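Side-chain contacts in dally-like, isoform A (Drosophila melanogaster, PDB 6XTZ), which is probably a GPI-anchored cell-surface proteoglycan of the glypican family that binds Wnt and Hedgehog proteins and shields the Wnt lipid to enable signalling at a distance: residues A[145-150]-A[187-192]; A[274-279]-A[447-452]; A[492-497]-A[503-508]. The protein carries 5 engineered substitutions. All coordinates share one frame; numbering follows the deposited sequence.

Interaction 1: residues A[145-150]-A[187-192]. With O18 (O-palmitoleoyl serine), chain H.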
# COMPACT_ATOMS: atom_id res chain seq x y z
N LYS A 145 -3.41 -14.87 29.77
CA LYS A 145 -4.57 -15.33 30.52
C LYS A 145 -5.00 -16.72 30.07
O LYS A 145 -5.57 -17.48 30.86
CB LYS A 145 -5.72 -14.34 30.38
CG LYS A 145 -5.45 -12.98 30.99
CD LYS A 145 -6.68 -12.09 30.94
CE LYS A 145 -6.43 -10.76 31.63
NZ LYS A 145 -7.64 -9.89 31.60
N PHE A 146 -4.74 -17.07 28.81
CA PHE A 146 -5.07 -18.40 28.32
C PHE A 146 -4.24 -19.46 29.03
O PHE A 146 -4.78 -20.46 29.54
CB PHE A 146 -4.84 -18.46 26.81
CG PHE A 146 -4.93 -19.85 26.23
CD1 PHE A 146 -6.16 -20.48 26.09
CD2 PHE A 146 -3.79 -20.51 25.80
CE1 PHE A 146 -6.24 -21.74 25.55
CE2 PHE A 146 -3.87 -21.78 25.25
CZ PHE A 146 -5.10 -22.40 25.13
N PHE A 147 -2.92 -19.27 29.10
CA PHE A 147 -2.07 -20.25 29.77
C PHE A 147 -2.23 -20.20 31.28
O PHE A 147 -2.06 -21.22 31.95
CB PHE A 147 -0.61 -20.05 29.37
CG PHE A 147 -0.31 -20.48 27.97
CD1 PHE A 147 -0.22 -21.82 27.65
CD2 PHE A 147 -0.10 -19.54 26.97
CE1 PHE A 147 0.06 -22.22 26.35
CE2 PHE A 147 0.18 -19.93 25.67
CZ PHE A 147 0.26 -21.28 25.37
N ASN A 148 -2.55 -19.02 31.83
CA ASN A 148 -2.81 -18.93 33.27
C ASN A 148 -3.99 -19.81 33.66
O ASN A 148 -3.94 -20.50 34.69
CB ASN A 148 -3.07 -17.48 33.67
CG ASN A 148 -3.32 -17.32 35.15
OD1 ASN A 148 -4.46 -17.40 35.61
ND2 ASN A 148 -2.26 -17.08 35.91
N THR A 149 -5.06 -19.80 32.86
CA THR A 149 -6.18 -20.70 33.11
C THR A 149 -5.75 -22.15 32.99
O THR A 149 -6.16 -23.00 33.80
CB THR A 149 -7.32 -20.39 32.14
OG1 THR A 149 -7.76 -19.04 32.34
CG2 THR A 149 -8.49 -21.33 32.37
N LEU A 150 -4.91 -22.46 32.00
CA LEU A 150 -4.37 -23.81 31.89
C LEU A 150 -3.48 -24.15 33.08
O LEU A 150 -3.47 -25.29 33.55
CB LEU A 150 -3.60 -23.97 30.58
CG LEU A 150 -4.34 -24.59 29.39
CD1 LEU A 150 -5.67 -23.90 29.15
CD2 LEU A 150 -3.47 -24.54 28.14
N ASP A 187 5.39 -19.23 26.52
CA ASP A 187 5.88 -17.90 26.16
C ASP A 187 6.37 -17.86 24.72
O ASP A 187 6.10 -16.90 23.99
CB ASP A 187 6.98 -17.47 27.12
CG ASP A 187 6.46 -17.21 28.53
OD1 ASP A 187 5.30 -16.76 28.66
OD2 ASP A 187 7.21 -17.46 29.49
N LYS A 188 7.11 -18.89 24.29
CA LYS A 188 7.57 -18.92 22.91
C LYS A 188 6.40 -19.03 21.94
O LYS A 188 6.42 -18.41 20.87
CB LYS A 188 8.55 -20.08 22.70
CG LYS A 188 9.91 -19.88 23.34
CD LYS A 188 10.81 -21.08 23.10
CE LYS A 188 12.23 -20.83 23.60
NZ LYS A 188 12.90 -19.73 22.85
N LEU A 189 5.38 -19.80 22.30
CA LEU A 189 4.23 -19.96 21.42
C LEU A 189 3.37 -18.69 21.40
O LEU A 189 2.83 -18.32 20.35
CB LEU A 189 3.40 -21.16 21.86
CG LEU A 189 2.23 -21.57 20.96
CD1 LEU A 189 2.72 -21.94 19.57
CD2 LEU A 189 1.46 -22.72 21.58
N SER A 190 3.24 -18.02 22.54
CA SER A 190 2.43 -16.81 22.60
C SER A 190 3.02 -15.70 21.74
O SER A 190 2.29 -14.96 21.07
CB SER A 190 2.29 -16.33 24.05
OG SER A 190 1.63 -17.30 24.84
N VAL A 191 4.35 -15.57 21.73
CA VAL A 191 4.98 -14.53 20.93
C VAL A 191 4.88 -14.85 19.45
O VAL A 191 4.58 -13.97 18.63
CB VAL A 191 6.45 -14.33 21.36
CG1 VAL A 191 7.12 -13.29 20.49
CG2 VAL A 191 6.51 -13.92 22.82
N GLN A 192 5.11 -16.11 19.07
CA GLN A 192 5.03 -16.48 17.66
C GLN A 192 3.62 -16.35 17.13
O GLN A 192 3.43 -16.01 15.95
CB GLN A 192 5.55 -17.91 17.47
CG GLN A 192 7.05 -18.05 17.74
CD GLN A 192 7.53 -19.49 17.65
OE1 GLN A 192 6.79 -20.38 17.22
NE2 GLN A 192 8.77 -19.72 18.06
CA O18 H . -3.33 -25.97 5.88
CB O18 H . -4.33 -26.20 7.00
C1 O18 H . -4.22 -25.92 9.34
C2 O18 H . -3.80 -24.99 10.45
C3 O18 H . -4.24 -23.55 10.24
C4 O18 H . -4.03 -22.69 11.47
C5 O18 H . -4.60 -21.28 11.36
C6 O18 H . -4.52 -20.49 12.65
C7 O18 H . -5.29 -21.11 13.81
C8 O18 H . -5.19 -20.33 15.12
C9 O18 H . -3.80 -20.29 15.68
C10 O18 H . -3.39 -20.90 16.77
C11 O18 H . -4.22 -21.75 17.68
C12 O18 H . -3.57 -21.98 19.05
C13 O18 H . -4.36 -22.92 19.95
C14 O18 H . -3.76 -23.11 21.33
C15 O18 H . -2.36 -23.70 21.33
C16 O18 H . -1.83 -23.97 22.72
C O18 H . -3.62 -24.53 5.45
N O18 H . -1.96 -26.11 6.35
OG O18 H . -3.96 -25.40 8.14
O11 O18 H . -4.73 -26.99 9.51
O O18 H . -3.79 -24.26 4.27
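Phe147 of helix 139-158 meets Leu189 and Ser190 of helix 185-216 at the inner end of the lipid pocket, within the largely helical glypican core. The backbones stay well apart: the closest alpha carbons, CA of Phe147 and CA of Asp187, are 9.0 Å from each other. Side chains therefore do the bridging, and all three touching residues are buried. The Phe147 ring spans most of the gap. Its CG lies anti to the carbonyl carbon (chi1 -73°), and this points the far edge of the ring at the second helix. Along that edge, close to the ring plane, CE2 of Phe147 comes 3.1 Å from OG of Ser190. This is a ring C-H set against a hydroxyl oxygen; the polar partner of that hydroxyl is Pro186 O, one turn back on its own helix. At the tip of the same ring, CZ of Phe147 lies 4.2 Å from CD2 of Leu189.

Phe146 takes a different first torsion. Its CG is anti to the backbone nitrogen (chi1 171°), and its ring packs back against its neighbour, with Phe146 CD2 3.9 Å above the centre of the Phe147 ring. That support is likely to limit how far the Phe147 ring can tilt. Leu150 CD1 lies over one face of the Phe146 ring, and Phe121 of helix 118-134 meets that ring edge to face.

Phe146 and Leu189 both belong to the pocket of O-palmitoleoyl serine. The far end of the acyl chain reaches this contact. Its last carbon, O18 C16, approaches the edge of the Phe146 ring, 3.9 Å from Phe146 CE2. From the second helix, Leu189 extends its CD2 methyl to 3.7 Å from the same C16.

Interaction 2: residues A[274-279]-A[447-452]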
# COMPACT_ATOMS: atom_id res chain seq x y z
N MET A 274 8.39 -1.21 0.04
CA MET A 274 9.52 -1.91 0.65
C MET A 274 9.12 -2.53 1.98
O MET A 274 9.58 -3.62 2.33
CB MET A 274 10.70 -0.95 0.83
CG MET A 274 11.33 -0.50 -0.48
SD MET A 274 12.79 0.54 -0.27
CE MET A 274 12.08 1.96 0.55
N ALA A 275 8.26 -1.85 2.75
CA ALA A 275 7.80 -2.41 4.01
C ALA A 275 6.83 -3.57 3.77
O ALA A 275 6.82 -4.54 4.53
CB ALA A 275 7.14 -1.33 4.86
N MET A 276 6.02 -3.48 2.71
CA MET A 276 5.13 -4.59 2.37
C MET A 276 5.92 -5.83 1.98
O MET A 276 5.54 -6.96 2.32
CB MET A 276 4.19 -4.19 1.24
CG MET A 276 3.04 -3.30 1.68
SD MET A 276 1.77 -4.19 2.60
CE MET A 276 1.09 -5.22 1.31
N ASP A 277 7.02 -5.65 1.25
CA ASP A 277 7.83 -6.79 0.84
C ASP A 277 8.52 -7.43 2.04
O ASP A 277 8.76 -8.65 2.05
CB ASP A 277 8.86 -6.36 -0.20
CG ASP A 277 9.54 -7.54 -0.87
OD1 ASP A 277 8.89 -8.22 -1.69
OD2 ASP A 277 10.73 -7.80 -0.57
N LYS A 278 8.85 -6.64 3.07
CA LYS A 278 9.44 -7.20 4.28
C LYS A 278 8.43 -8.01 5.07
O LYS A 278 8.75 -9.10 5.56
CB LYS A 278 10.02 -6.08 5.14
CG LYS A 278 11.38 -5.57 4.68
CD LYS A 278 12.01 -4.69 5.75
CE LYS A 278 13.46 -4.38 5.43
NZ LYS A 278 14.12 -3.61 6.52
N VAL A 279 7.20 -7.50 5.20
CA VAL A 279 6.17 -8.25 5.91
C VAL A 279 5.79 -9.51 5.14
O VAL A 279 5.60 -10.58 5.73
CB VAL A 279 4.95 -7.35 6.17
CG1 VAL A 279 3.81 -8.15 6.77
CG2 VAL A 279 5.33 -6.20 7.09
N ARG A 447 1.87 -14.19 -1.94
CA ARG A 447 2.80 -14.05 -3.06
C ARG A 447 2.19 -13.19 -4.16
O ARG A 447 2.90 -12.40 -4.80
CB ARG A 447 3.18 -15.42 -3.62
CG ARG A 447 4.01 -16.28 -2.68
CD ARG A 447 4.43 -17.57 -3.38
NE ARG A 447 4.61 -18.67 -2.44
CZ ARG A 447 5.74 -18.91 -1.78
NH1 ARG A 447 6.80 -18.13 -1.95
NH2 ARG A 447 5.81 -19.94 -0.95
N ASP A 448 0.89 -13.32 -4.40
CA ASP A 448 0.23 -12.52 -5.42
C ASP A 448 0.30 -11.04 -5.07
O ASP A 448 0.69 -10.21 -5.90
CB ASP A 448 -1.22 -12.97 -5.59
CG ASP A 448 -1.92 -12.30 -6.75
OD1 ASP A 448 -1.23 -11.64 -7.57
OD2 ASP A 448 -3.16 -12.42 -6.85
N ILE A 449 -0.08 -10.69 -3.84
CA ILE A 449 -0.01 -9.30 -3.39
C ILE A 449 1.42 -8.79 -3.43
O ILE A 449 1.69 -7.67 -3.88
CB ILE A 449 -0.62 -9.17 -1.98
CG1 ILE A 449 -2.13 -9.39 -2.03
CG2 ILE A 449 -0.27 -7.83 -1.36
CD1 ILE A 449 -2.77 -9.56 -0.67
N ARG A 450 2.37 -9.61 -2.96
CA ARG A 450 3.77 -9.19 -2.92
C ARG A 450 4.29 -8.85 -4.31
O ARG A 450 5.03 -7.87 -4.48
CB ARG A 450 4.62 -10.29 -2.28
CG ARG A 450 6.10 -9.95 -2.19
CD ARG A 450 6.90 -11.15 -1.71
NE ARG A 450 8.31 -10.82 -1.49
CZ ARG A 450 9.22 -11.67 -1.03
NH1 ARG A 450 8.87 -12.92 -0.74
NH2 ARG A 450 10.47 -11.28 -0.85
N GLN A 451 3.91 -9.64 -5.32
CA GLN A 451 4.38 -9.37 -6.67
C GLN A 451 3.72 -8.13 -7.25
O GLN A 451 4.37 -7.34 -7.95
CB GLN A 451 4.12 -10.59 -7.56
CG GLN A 451 4.66 -10.44 -8.97
CD GLN A 451 6.16 -10.21 -9.00
OE1 GLN A 451 6.92 -10.91 -8.32
NE2 GLN A 451 6.60 -9.24 -9.79
N ARG A 452 2.43 -7.93 -6.98
CA ARG A 452 1.74 -6.77 -7.53
C ARG A 452 2.17 -5.48 -6.84
O ARG A 452 2.31 -4.44 -7.49
CB ARG A 452 0.23 -6.97 -7.44
CG ARG A 452 -0.28 -8.14 -8.27
CD ARG A 452 -1.78 -8.32 -8.15
NE ARG A 452 -2.23 -9.56 -8.78
CZ ARG A 452 -2.60 -9.66 -10.05
NH1 ARG A 452 -2.60 -8.60 -10.84
NH2 ARG A 452 -3.00 -10.84 -10.53
O HOH W 1 6.55 -6.59 -2.55
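Asp277 and Arg450 mark the closest backbone approach, with their CA atoms 6.0 Å apart. Segments 274-279 and 447-452 lie side by side and run in steeply crossed directions. Each is an interior piece of a longer helix, 263-283 and 441-455.

The main link is a salt bridge. Arg450 NE donates to Asp277 OD1 at 2.7 Å, and the bond is fairly straight, with an N-H...O angle of 165°. The acceptor lies in the guanidinium plane, but the donor comes in from above the carboxylate plane. The two flat groups are turned 53° against each other, so they do not form a flat, two-pronged pair. Arg450 NH2 accordingly stays 3.5 Å from Asp277 OD2. The Arg450 chain is extended from CG to NE, with CG anti to its own backbone nitrogen (chi1 180°), and this carries NE across to the neighbouring helix. Backbone oxygen O of Asp277 lies over one face of the guanidinium.

A water supports the same oxygen. It donates to Asp277 OD1 at 3.0 Å and to Arg450 O at 2.8 Å, tying side chain to backbone across the gap. OD1 thus receives two donors, which is likely to favour a charged carboxylate.

On the buried side, Met276 bends at chi2 and chi3, and its CE methyl touches Ile449 CG2 at 4.0 Å. Tyr203 of helix 185-216 packs on both residues. Within 447-452, Arg452 NE bonds Asp448 OD1 at 2.6 Å, one turn apart, while Lys83 of helix 51-110 takes the other carboxylate oxygen.

A greasy inner contact with a charged, watered rim is what joins these crossed helices in the elongated helical bundle of the glypican core.

Interaction 3: residues A[492-497]-A[503-508]. With TRS (2-amino-2-hydroxymethyl-propane-1,3-diol), chain C.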
# COMPACT_ATOMS: atom_id res chain seq x y z
N TYR A 492 16.96 19.40 -26.48
CA TYR A 492 16.44 19.87 -25.21
C TYR A 492 17.58 19.94 -24.20
O TYR A 492 18.20 18.92 -23.89
CB TYR A 492 15.32 18.96 -24.72
CG TYR A 492 14.66 19.41 -23.44
CD1 TYR A 492 13.90 20.57 -23.39
CD2 TYR A 492 14.78 18.66 -22.27
CE1 TYR A 492 13.29 20.98 -22.22
CE2 TYR A 492 14.18 19.06 -21.10
CZ TYR A 492 13.43 20.22 -21.08
OH TYR A 492 12.83 20.61 -19.90
N MET A 493 17.85 21.15 -23.69
CA MET A 493 19.05 21.36 -22.87
C MET A 493 18.90 20.73 -21.49
O MET A 493 19.81 20.06 -21.01
CB MET A 493 19.34 22.85 -22.76
CG MET A 493 19.68 23.53 -24.09
SD MET A 493 21.28 23.05 -24.77
CE MET A 493 20.80 21.78 -25.94
N HIS A 494 17.76 20.96 -20.84
CA HIS A 494 17.58 20.50 -19.47
C HIS A 494 17.51 18.98 -19.40
O HIS A 494 17.20 18.29 -20.38
CB HIS A 494 16.31 21.10 -18.87
CG HIS A 494 16.23 22.59 -19.01
ND1 HIS A 494 16.71 23.46 -18.04
CD2 HIS A 494 15.73 23.37 -19.99
CE1 HIS A 494 16.50 24.70 -18.43
NE2 HIS A 494 15.91 24.68 -19.61
N SER A 495 17.83 18.45 -18.23
CA SER A 495 17.70 17.03 -17.95
C SER A 495 16.47 16.78 -17.09
O SER A 495 15.86 17.70 -16.55
CB SER A 495 18.96 16.50 -17.25
OG SER A 495 19.17 17.15 -16.01
N ILE A 496 16.10 15.50 -16.98
CA ILE A 496 14.93 15.14 -16.18
C ILE A 496 15.17 15.53 -14.74
O ILE A 496 16.11 15.03 -14.09
CB ILE A 496 14.62 13.64 -16.33
CG1 ILE A 496 14.24 13.32 -17.77
CG2 ILE A 496 13.50 13.24 -15.38
CD1 ILE A 496 13.86 11.86 -17.99
N THR A 497 14.34 16.42 -14.22
CA THR A 497 14.54 16.97 -12.89
C THR A 497 14.06 16.01 -11.81
O THR A 497 13.13 15.22 -12.02
CB THR A 497 13.81 18.31 -12.74
OG1 THR A 497 13.94 18.79 -11.40
CG2 THR A 497 12.33 18.15 -13.08
N ASN A 503 11.18 23.14 -11.17
CA ASN A 503 11.09 22.43 -12.43
C ASN A 503 11.55 23.38 -13.52
O ASN A 503 11.17 24.56 -13.49
CB ASN A 503 9.66 21.94 -12.71
CG ASN A 503 9.58 21.04 -13.92
OD1 ASN A 503 9.66 21.49 -15.06
ND2 ASN A 503 9.39 19.75 -13.68
N PRO A 504 12.35 22.93 -14.49
CA PRO A 504 12.84 23.85 -15.53
C PRO A 504 11.73 24.43 -16.40
O PRO A 504 11.94 25.49 -17.01
CB PRO A 504 13.78 22.97 -16.37
CG PRO A 504 14.14 21.83 -15.47
CD PRO A 504 12.93 21.58 -14.62
N GLU A 505 10.57 23.79 -16.46
CA GLU A 505 9.46 24.24 -17.29
C GLU A 505 8.44 25.05 -16.51
O GLU A 505 7.37 25.37 -17.05
CB GLU A 505 8.79 23.04 -17.96
CG GLU A 505 9.75 22.16 -18.73
CD GLU A 505 10.50 22.92 -19.80
OE1 GLU A 505 9.90 23.83 -20.41
OE2 GLU A 505 11.69 22.61 -20.04
N PHE A 506 8.72 25.37 -15.25
CA PHE A 506 7.80 26.12 -14.40
C PHE A 506 8.57 27.24 -13.71
O PHE A 506 9.73 27.06 -13.32
CB PHE A 506 7.13 25.21 -13.36
CG PHE A 506 6.22 24.17 -13.96
CD1 PHE A 506 6.73 23.02 -14.53
CD2 PHE A 506 4.84 24.35 -13.94
CE1 PHE A 506 5.89 22.07 -15.08
CE2 PHE A 506 4.00 23.40 -14.48
CZ PHE A 506 4.52 22.25 -15.05
N THR A 507 7.91 28.39 -13.56
CA THR A 507 8.57 29.54 -12.96
C THR A 507 8.83 29.31 -11.48
O THR A 507 9.98 29.39 -11.01
CB THR A 507 7.73 30.80 -13.17
OG1 THR A 507 6.47 30.66 -12.51
CG2 THR A 507 7.50 31.04 -14.65
N GLY A 508 7.79 29.00 -10.72
CA GLY A 508 7.94 28.75 -9.30
C GLY A 508 7.74 27.30 -8.93
O GLY A 508 8.19 26.40 -9.64
C TRS C . 12.80 25.89 -21.63
C1 TRS C . 13.88 25.73 -22.70
C2 TRS C . 13.00 27.21 -20.88
C3 TRS C . 11.42 25.86 -22.27
N TRS C . 12.92 24.79 -20.68
O1 TRS C . 13.62 24.56 -23.45
O2 TRS C . 14.27 27.21 -20.28
O3 TRS C . 11.23 24.63 -22.94
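An Asx turn laid over a type I beta turn, Asn503 to Phe506, packs against residues 492-497 through Asn503, Pro504 and Glu505. Both segments belong to the irregular chain between helices 459-467 and 513-538.

Pro504 makes the main contact. Its CB sits over one face of the His494 imidazole, 3.7 Å from the ring centroid and 24° off the normal, a CH-pi contact. At another corner of the proline ring, Pro504 CD lies 3.8 Å from Thr497 CG2. That methyl sits between the backbone nitrogen and the carbonyl carbon of Thr497, and it also comes 3.4 Å from Asn503 ND2.

Asn503 holds the turn. Its OD1 accepts from Glu505 N at 2.8 Å, in the carbonyl plane and on a lone pair, while Phe506 N bonds Asn503 O at 3.1 Å. Its ND2 donates to Asn253 O on helix 248-258. With an alanine here, Glu505 N and Asn253 O would probably lose these mates, and the turn would be freer to shift.

A Tris molecule, probably from the crystallisation liquor, hydrogen-bonds His494 NE2 through its O2 at 3.1 Å. The carboxylate of Glu505 faces the same molecule, but its fit beside Tyr492 is doubtful. The contact is thus mostly carbon against ring and methyl, with the polar groups of Asn503 spent on the turn and on helix 248-258.

How the interactions relate
The three contacts follow one another along the chain and are strung out along an elongated, largely helical molecule. Interactions 1 and 2 have centres 30 Å apart and nearest atoms about 12 Å apart. Helix 185-216 connects them: it supplies one side of interaction 1, and further along, its Tyr203 packs on both sides of interaction 2. Interaction 3 lies beyond, its centre 35 Å from that of interaction 2 and 60 Å from that of interaction 1, on the opposite side of the chain's centre from interaction 1. None touches another. Lipid binding thus sits toward one end, interhelical packing in the middle, and an irregular surface loop toward the other end.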